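Local coordinates for HydG protein (Carboxydothermus hydrogenoformans, PDB 4RTB) that matures [FeFe]-hydrogenase as a radical SAM lyase, making carbon monoxide and cyanide with the help of S-adenosylmethionine and iron-sulfur chemistry, at residues Ser210-Val215 with Pro257-Leu262; Pro389-Ala394 with Leu423-Glu428. All coordinates share one frame; numbering follows the deposited sequence.

Followed from the N terminus, the chain first closes a loop at contact 1, where Ser210-Val215 meets Pro257-Leu262 across 41 residues, part helix and little strand, the rest loop. Only after that loop is complete does contact 2 open: Pro389-Ala394 meets Leu423-Glu428 across 28 residues, many of them not modelled. The two loops therefore follow in series and neither nest nor cross. Contact 1 joins the entrance of helix 213-219 to the first turns of helix 257-275, near bound S-adenosylmethionine. Contact 2 fastens the end of strand 388-390 to helix 419-432. Their centres lie about 35 Å apart, on opposite sides of the chain's centre.

Contact 1 of 2, residues Ser210-Val215 with Pro257-Leu262; sequences SYNPEV and PLFELL
Glu260 reaches from the first turns of helix 257-275 to the turn at Ser210-Asn212. Beyond CB, its CG lies 4.1 Å from Ser210 CA, and the bend at chi2 (84°) then turns CD and the carboxylate toward Ser210 OG and Tyr211 N. CD comes 3.5 Å from Ser210 OG, and at the tip OE2 accepts two hydrogen bonds: from Ser210 OG at 2.8 Å, and from Tyr211 N at 3.0 Å. Both donors approach from the same face of the carboxylate, the hydroxyl steeply above its plane and the N-H nearer to it, on the anti side. A carboxylate suits this buried place because one oxygen can serve a hydroxyl and a peptide N-H together. Ser210 OG in turn accepts from Asn212 N, making an ST turn just before helix 213-219. Asn212 holds the N-cap position, but its side chain makes no capping bond and turns to Phe259 instead. In this radical SAM domain the turn directly follows Glu209, which binds S-adenosylmethionine. The Phe259 ring packs on Tyr211 CB, 4.1 Å from CE2, with the Asn212 amide over the rim of one face, its plane turned 45° from the ring, and Tyr211 O at its edge; a flat aromatic can serve all three. The Tyr211 hydroxyl is hydrogen-bonded to His267, farther along helix 257-275.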
loop_
_atom_site.group_PDB
_atom_site.type_symbol
_atom_site.label_atom_id
_atom_site.label_comp_id
_atom_site.label_asym_id
_atom_site.label_seq_id
_atom_site.Cartn_x
_atom_site.Cartn_y
_atom_site.Cartn_z
ATOM N N SER A 210 7.241 -9.571 -8.264
ATOM C CA SER A 210 6.607 -10.634 -9.030
ATOM C C SER A 210 6.781 -11.992 -8.373
ATOM O O SER A 210 7.843 -12.307 -7.838
ATOM C CB SER A 210 7.157 -10.690 -10.451
ATOM O OG SER A 210 6.746 -11.894 -11.076
ATOM N N TYR A 211 5.727 -12.796 -8.438
ATOM C CA TYR A 211 5.740 -14.129 -7.860
ATOM C C TYR A 211 6.072 -15.188 -8.900
ATOM O O TYR A 211 6.173 -16.371 -8.575
ATOM C CB TYR A 211 4.392 -14.433 -7.207
ATOM C CG TYR A 211 4.215 -13.744 -5.877
ATOM C CD1 TYR A 211 3.705 -12.456 -5.799
ATOM C CD2 TYR A 211 4.572 -14.380 -4.698
ATOM C CE1 TYR A 211 3.551 -11.824 -4.581
ATOM C CE2 TYR A 211 4.421 -13.759 -3.479
ATOM C CZ TYR A 211 3.911 -12.482 -3.425
ATOM O OH TYR A 211 3.765 -11.869 -2.210
ATOM N N ASN A 212 6.240 -14.768 -10.150
ATOM C CA ASN A 212 6.671 -15.691 -11.192
ATOM C C ASN A 212 8.179 -15.626 -11.369
ATOM O O ASN A 212 8.700 -14.635 -11.882
ATOM C CB ASN A 212 5.970 -15.394 -12.520
ATOM C CG ASN A 212 5.941 -16.599 -13.443
ATOM O OD1 ASN A 212 6.133 -17.735 -13.005
ATOM N ND2 ASN A 212 5.695 -16.360 -14.726
ATOM N N PRO A 213 8.884 -16.687 -10.943
ATOM C CA PRO A 213 10.346 -16.754 -11.044
ATOM C C PRO A 213 10.825 -16.559 -12.477
ATOM O O PRO A 213 11.939 -16.088 -12.698
ATOM C CB PRO A 213 10.674 -18.168 -10.554
ATOM C CG PRO A 213 9.496 -18.574 -9.739
ATOM C CD PRO A 213 8.315 -17.923 -10.382
ATOM N N GLU A 214 9.972 -16.906 -13.435
ATOM C CA GLU A 214 10.330 -16.843 -14.845
ATOM C C GLU A 214 10.322 -15.411 -15.380
ATOM O O GLU A 214 11.062 -15.096 -16.314
ATOM C CB GLU A 214 9.389 -17.724 -15.674
ATOM C CG GLU A 214 9.287 -19.169 -15.189
ATOM C CD GLU A 214 10.643 -19.839 -15.015
ATOM O OE1 GLU A 214 11.507 -19.700 -15.909
ATOM O OE2 GLU A 214 10.845 -20.508 -13.978
ATOM N N VAL A 215 9.494 -14.547 -14.800
ATOM C CA VAL A 215 9.491 -13.141 -15.194
ATOM C C VAL A 215 10.286 -12.314 -14.179
ATOM O O VAL A 215 10.790 -11.234 -14.502
ATOM C CB VAL A 215 8.047 -12.577 -15.352
ATOM C CG1 VAL A 215 7.127 -13.626 -15.957
ATOM C CG2 VAL A 215 7.494 -12.089 -14.031
ATOM N N PRO A 257 -1.145 -10.657 -14.820
ATOM C CA PRO A 257 -1.715 -10.078 -13.598
ATOM C C PRO A 257 -2.438 -11.126 -12.758
ATOM O O PRO A 257 -2.430 -11.055 -11.524
ATOM C CB PRO A 257 -2.697 -9.024 -14.130
ATOM C CG PRO A 257 -2.312 -8.814 -15.565
ATOM C CD PRO A 257 -1.784 -10.119 -16.031
ATOM N N LEU A 258 -3.053 -12.090 -13.438
ATOM C CA LEU A 258 -3.728 -13.202 -12.783
ATOM C C LEU A 258 -2.785 -13.931 -11.833
ATOM O O LEU A 258 -3.130 -14.213 -10.680
ATOM C CB LEU A 258 -4.281 -14.174 -13.830
ATOM C CG LEU A 258 -4.804 -15.521 -13.328
ATOM C CD1 LEU A 258 -5.912 -15.307 -12.316
ATOM C CD2 LEU A 258 -5.289 -16.386 -14.484
ATOM N N PHE A 259 -1.586 -14.215 -12.325
ATOM C CA PHE A 259 -0.608 -14.966 -11.557
ATOM C C PHE A 259 -0.139 -14.210 -10.315
ATOM O O PHE A 259 -0.011 -14.797 -9.243
ATOM C CB PHE A 259 0.592 -15.324 -12.432
ATOM C CG PHE A 259 1.535 -16.295 -11.788
ATOM C CD1 PHE A 259 1.348 -17.657 -11.937
ATOM C CD2 PHE A 259 2.601 -15.845 -11.030
ATOM C CE1 PHE A 259 2.212 -18.556 -11.342
ATOM C CE2 PHE A 259 3.464 -16.739 -10.431
ATOM C CZ PHE A 259 3.272 -18.095 -10.590
ATOM N N GLU A 260 0.124 -12.914 -10.464
ATOM C CA GLU A 260 0.582 -12.097 -9.344
ATOM C C GLU A 260 -0.520 -11.927 -8.295
ATOM O O GLU A 260 -0.258 -11.998 -7.090
ATOM C CB GLU A 260 1.066 -10.728 -9.837
ATOM C CG GLU A 260 2.581 -10.532 -9.784
ATOM C CD GLU A 260 3.304 -11.098 -10.997
ATOM O OE1 GLU A 260 3.170 -10.519 -12.098
ATOM O OE2 GLU A 260 4.012 -12.116 -10.849
ATOM N N LEU A 261 -1.746 -11.703 -8.764
ATOM C CA LEU A 261 -2.908 -11.615 -7.883
ATOM C C LEU A 261 -3.080 -12.891 -7.070
ATOM O O LEU A 261 -3.289 -12.843 -5.855
ATOM C CB LEU A 261 -4.177 -11.340 -8.692
ATOM C CG LEU A 261 -5.507 -11.573 -7.968
ATOM C CD1 LEU A 261 -5.651 -10.631 -6.782
ATOM C CD2 LEU A 261 -6.671 -11.412 -8.931
ATOM N N LEU A 262 -3.004 -14.026 -7.758
ATOM C CA LEU A 262 -3.001 -15.332 -7.110
ATOM C C LEU A 262 -1.893 -15.432 -6.057
ATOM O O LEU A 262 -2.124 -15.863 -4.921
ATOM C CB LEU A 262 -2.827 -16.432 -8.158
ATOM C CG LEU A 262 -4.015 -17.296 -8.583
ATOM C CD1 LEU A 262 -5.335 -16.603 -8.307
ATOM C CD2 LEU A 262 -3.889 -17.638 -10.059
#

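Contact 2 of 2, residues Pro389-Ala394 with Leu423-Glu428; sequences PSFCTA and LFSFVE
Pro389 lays its ring over one face of Phe426, toward the rim. Its CD makes a CH-pi contact 4.2 Å from the centroid of the Phe426 ring and 19° off the ring normal, while its CG packs 3.8 Å from Phe426 CE2. Proline suits this place: its compact ring offers several C-H groups to a flat aromatic face. Phe426 is brought to the strand by its first torsion, with CG anti to the backbone N (chi1 -174°). At the edge of the Phe426 ring stands Phe391, whose CE1 comes 4.3 Å from Phe426 CD2, so two different residues of Pro389-Ala394 meet the same ring at its face and its edge.

The polar part centres on Ser425. Its OG accepts a weak but fairly straight hydrogen bond from Phe391 N, 3.2 Å long with an N-H...O angle of 163°. Serine is short enough to let the backbone come this near, and its CB also packs 4.0 Å from Cys392 CB.

The second shell holds these groups in place. Ser425 OG is also hydrogen-bonded to Ala422 O, one turn back in helix 419-432, so the hydroxyl links the helix backbone to the end of the strand, and the Phe391 ring meets that of Tyr429 with the planes nearly parallel. Away from the annotated sites, the contact thus packs a later helix on the end of strand 388-390, which Ser390 joins by backbone hydrogen bonds to Ile96 and Leu98 of strand 95-105, its parallel neighbour in the sheet of the radical SAM fold. Phe426 is wedged between Pro389 and Leu448 of helix 438-454, Leu423 and Val427 also touch Leu448, and Phe424 and Val427 meet helix 459-468.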
loop_
_atom_site.group_PDB
_atom_site.type_symbol
_atom_site.label_atom_id
_atom_site.label_comp_id
_atom_site.label_asym_id
_atom_site.label_seq_id
_atom_site.Cartn_x
_atom_site.Cartn_y
_atom_site.Cartn_z
ATOM N N PRO A 389 -10.930 11.164 5.769
ATOM C CA PRO A 389 -9.464 11.169 5.754
ATOM C C PRO A 389 -8.906 10.985 7.157
ATOM O O PRO A 389 -9.421 11.593 8.096
ATOM C CB PRO A 389 -9.115 12.557 5.205
ATOM C CG PRO A 389 -10.392 13.093 4.622
ATOM C CD PRO A 389 -11.481 12.488 5.442
ATOM N N SER A 390 -7.870 10.165 7.296
ATOM C CA SER A 390 -7.316 9.878 8.611
ATOM C C SER A 390 -5.796 9.938 8.617
ATOM O O SER A 390 -5.149 9.857 7.572
ATOM C CB SER A 390 -7.782 8.508 9.095
ATOM O OG SER A 390 -8.646 7.918 8.144
ATOM N N PHE A 391 -5.241 10.091 9.814
ATOM C CA PHE A 391 -3.805 10.210 10.005
ATOM C C PHE A 391 -3.435 9.565 11.339
ATOM O O PHE A 391 -2.869 10.227 12.211
ATOM C CB PHE A 391 -3.370 11.683 9.987
ATOM C CG PHE A 391 -4.000 12.503 8.890
ATOM C CD1 PHE A 391 -5.201 13.165 9.101
ATOM C CD2 PHE A 391 -3.383 12.627 7.657
ATOM C CE1 PHE A 391 -5.781 13.924 8.097
ATOM C CE2 PHE A 391 -3.956 13.387 6.650
ATOM C CZ PHE A 391 -5.157 14.036 6.872
ATOM N N CYS A 392 -3.755 8.282 11.500
ATOM C CA CYS A 392 -3.702 7.646 12.817
ATOM C C CYS A 392 -2.962 6.310 12.876
ATOM O O CYS A 392 -2.156 6.086 13.794
ATOM C CB CYS A 392 -5.123 7.431 13.336
ATOM S SG CYS A 392 -6.141 6.368 12.281
ATOM N N THR A 393 -3.243 5.447 11.895
ATOM C CA THR A 393 -2.886 4.019 11.922
ATOM C C THR A 393 -3.629 3.277 13.034
ATOM O O THR A 393 -4.706 3.716 13.471
ATOM C CB THR A 393 -1.360 3.772 12.097
ATOM N N ALA A 394 -3.049 2.154 13.470
ATOM C CA ALA A 394 -3.697 1.229 14.404
ATOM C C ALA A 394 -5.095 0.843 13.924
ATOM O O ALA A 394 -6.029 0.748 14.728
ATOM C CB ALA A 394 -3.767 1.835 15.803
ATOM N N LEU A 423 -11.772 9.895 13.348
ATOM C CA LEU A 423 -12.471 11.153 13.567
ATOM C C LEU A 423 -11.546 12.188 14.167
ATOM O O LEU A 423 -11.418 13.285 13.639
ATOM C CB LEU A 423 -13.673 10.953 14.490
ATOM C CG LEU A 423 -14.928 10.307 13.909
ATOM C CD1 LEU A 423 -15.900 9.971 15.027
ATOM C CD2 LEU A 423 -15.574 11.229 12.891
ATOM N N PHE A 424 -10.891 11.829 15.266
ATOM C CA PHE A 424 -10.065 12.792 15.980
ATOM C C PHE A 424 -8.749 13.090 15.278
ATOM O O PHE A 424 -8.208 14.185 15.430
ATOM C CB PHE A 424 -9.812 12.314 17.406
ATOM C CG PHE A 424 -10.972 12.555 18.316
ATOM C CD1 PHE A 424 -11.278 13.840 18.731
ATOM C CD2 PHE A 424 -11.779 11.511 18.733
ATOM C CE1 PHE A 424 -12.354 14.077 19.559
ATOM C CE2 PHE A 424 -12.859 11.741 19.562
ATOM C CZ PHE A 424 -13.147 13.028 19.973
ATOM N N SER A 425 -8.234 12.138 14.508
ATOM C CA SER A 425 -7.054 12.420 13.701
ATOM C C SER A 425 -7.408 13.502 12.684
ATOM O O SER A 425 -6.657 14.468 12.488
ATOM C CB SER A 425 -6.537 11.159 13.004
ATOM O OG SER A 425 -7.464 10.672 12.053
ATOM N N PHE A 426 -8.575 13.353 12.062
ATOM C CA PHE A 426 -9.045 14.343 11.100
ATOM C C PHE A 426 -9.362 15.674 11.784
ATOM O O PHE A 426 -9.161 16.741 11.200
ATOM C CB PHE A 426 -10.274 13.824 10.354
ATOM C CG PHE A 426 -10.737 14.730 9.249
ATOM C CD1 PHE A 426 -12.001 15.295 9.281
ATOM C CD2 PHE A 426 -9.904 15.023 8.181
ATOM C CE1 PHE A 426 -12.431 16.130 8.265
ATOM C CE2 PHE A 426 -10.326 15.857 7.162
ATOM C CZ PHE A 426 -11.592 16.412 7.205
ATOM N N VAL A 427 -9.853 15.606 13.019
ATOM C CA VAL A 427 -10.096 16.806 13.811
ATOM C C VAL A 427 -8.787 17.565 13.982
ATOM O O VAL A 427 -8.723 18.770 13.738
ATOM C CB VAL A 427 -10.695 16.479 15.202
ATOM C CG1 VAL A 427 -10.673 17.708 16.096
ATOM C CG2 VAL A 427 -12.115 15.951 15.074
ATOM N N GLU A 428 -7.743 16.845 14.382
ATOM C CA GLU A 428 -6.425 17.442 14.579
ATOM C C GLU A 428 -5.893 18.054 13.291
ATOM O O GLU A 428 -5.305 19.142 13.307
ATOM C CB GLU A 428 -5.433 16.409 15.108
ATOM C CG GLU A 428 -4.034 16.965 15.305
ATOM C CD GLU A 428 -3.241 16.189 16.330
ATOM O OE1 GLU A 428 -3.751 15.158 16.813
ATOM O OE2 GLU A 428 -2.114 16.612 16.657
#